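Local atomic coordinates of cellulase (Xanthomonas axonopodis pv. citri, PDB entry 5HOS), a protein that probably hydrolyses internal beta-1,4-glycosidic bonds of cellulose and related glucans, as an endo-beta-1,4-glucanase of glycoside hydrolase family 5. Residues H123-G126 / P131-T134. Sequence-based numbering, arbitrary orientation.
Sequences HTIG and PIST
The backbones of Gly126 and Pro131 come together with their CA atoms 4.7 Å apart, where the chain leaving strand 123-124 folds back onto the start of helix 132-145, and no hydrogen bond joins the two segments. Contact between the segments falls mainly to Ile132, whose CD1 methyl reaches over to the backbone of Gly126, 3.4 Å from its CA and 3.5 Å from its N. The second torsion of Ile132 (chi2 35°) swings CD1 to this side, and the methyl lies directly against the glycine main chain. The same methyl meets the CG2 branch of Ile125, with CD1 of Ile132 and CG2 of Ile125 3.8 Å apart and the two side chains crossing at about a right angle. In Ile125, CG2 stands anti to the backbone N, which brings this methyl, and not the CG1 branch, against Ile132 CD1. The enzyme is built on a (beta/alpha)8 barrel, and this turn belongs to the connection between barrel strand 109-114 and helix 132-145, part of it paired as the small hairpin of strands 119-120 and 123-124. Helix 165-181 packs beside the isoleucines: Ala171 touches both, Trp168 meets Ile125 and Ala174 meets Ile132, while Trp77 adds a further contact to Ile125. Thr134 N donates a backbone hydrogen bond to Pro131 O (2.8 Å), spanning the entry into helix 132-145.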
loop_
_atom_site.group_PDB
_atom_site.type_symbol
_atom_site.label_atom_id
_atom_site.label_comp_id
_atom_site.label_asym_id
_atom_site.label_seq_id
_atom_site.Cartn_x
_atom_site.Cartn_y
_atom_site.Cartn_z
ATOM N N HIS A 123 9.347 -17.979 2.971
ATOM C CA HIS A 123 9.339 -18.746 1.726
ATOM C C HIS A 123 8.461 -18.047 0.710
ATOM O O HIS A 123 7.333 -17.656 1.019
ATOM C CB HIS A 123 8.791 -20.141 1.979
ATOM C CG HIS A 123 9.630 -20.943 2.916
ATOM N ND1 HIS A 123 10.734 -21.652 2.501
ATOM C CD2 HIS A 123 9.536 -21.136 4.251
ATOM C CE1 HIS A 123 11.284 -22.251 3.541
ATOM N NE2 HIS A 123 10.578 -21.950 4.616
ATOM N N THR A 124 8.977 -17.935 -0.510
ATOM C CA THR A 124 8.331 -17.162 -1.547
ATOM C C THR A 124 7.120 -17.916 -2.113
ATOM O O THR A 124 7.151 -19.138 -2.294
ATOM C CB THR A 124 9.355 -16.811 -2.653
ATOM O OG1 THR A 124 10.442 -16.078 -2.067
ATOM C CG2 THR A 124 8.739 -15.975 -3.746
ATOM N N ILE A 125 6.051 -17.170 -2.377
ATOM C CA ILE A 125 4.855 -17.705 -3.045
ATOM C C ILE A 125 5.287 -18.305 -4.390
ATOM O O ILE A 125 6.036 -17.683 -5.126
ATOM C CB ILE A 125 3.799 -16.597 -3.275
ATOM C CG1 ILE A 125 3.239 -16.091 -1.942
ATOM C CG2 ILE A 125 2.638 -17.106 -4.124
ATOM C CD1 ILE A 125 2.607 -14.710 -2.030
ATOM N N GLY A 126 4.814 -19.511 -4.698
ATOM C CA GLY A 126 5.243 -20.240 -5.896
ATOM C C GLY A 126 6.300 -21.300 -5.655
ATOM O O GLY A 126 6.509 -22.158 -6.507
ATOM N N PRO A 131 2.817 -22.930 -2.122
ATOM C CA PRO A 131 2.212 -22.859 -3.456
ATOM C C PRO A 131 1.183 -21.738 -3.576
ATOM O O PRO A 131 0.701 -21.224 -2.563
ATOM C CB PRO A 131 1.551 -24.229 -3.635
ATOM C CG PRO A 131 1.385 -24.777 -2.268
ATOM C CD PRO A 131 2.459 -24.171 -1.409
ATOM N N ILE A 132 0.819 -21.401 -4.807
ATOM C CA ILE A 132 -0.147 -20.316 -5.056
ATOM C C ILE A 132 -1.428 -20.528 -4.234
ATOM O O ILE A 132 -1.999 -19.568 -3.707
ATOM C CB ILE A 132 -0.475 -20.166 -6.567
ATOM C CG1 ILE A 132 0.612 -19.393 -7.334
ATOM C CG2 ILE A 132 -1.753 -19.366 -6.788
ATOM C CD1 ILE A 132 2.048 -19.576 -6.915
ATOM N N SER A 133 -1.858 -21.786 -4.125
ATOM C CA SER A 133 -3.025 -22.164 -3.326
ATOM C C SER A 133 -2.994 -21.604 -1.901
ATOM O O SER A 133 -4.027 -21.240 -1.363
ATOM C CB SER A 133 -3.177 -23.696 -3.276
ATOM O OG SER A 133 -2.080 -24.302 -2.605
ATOM N N THR A 134 -1.812 -21.545 -1.292
ATOM C CA THR A 134 -1.674 -20.981 0.043
ATOM C C THR A 134 -2.029 -19.484 0.088
ATOM O O THR A 134 -2.707 -19.022 1.012
ATOM C CB THR A 134 -0.258 -21.238 0.582
ATOM O OG1 THR A 134 -0.096 -22.652 0.764
ATOM C CG2 THR A 134 -0.019 -20.533 1.912
#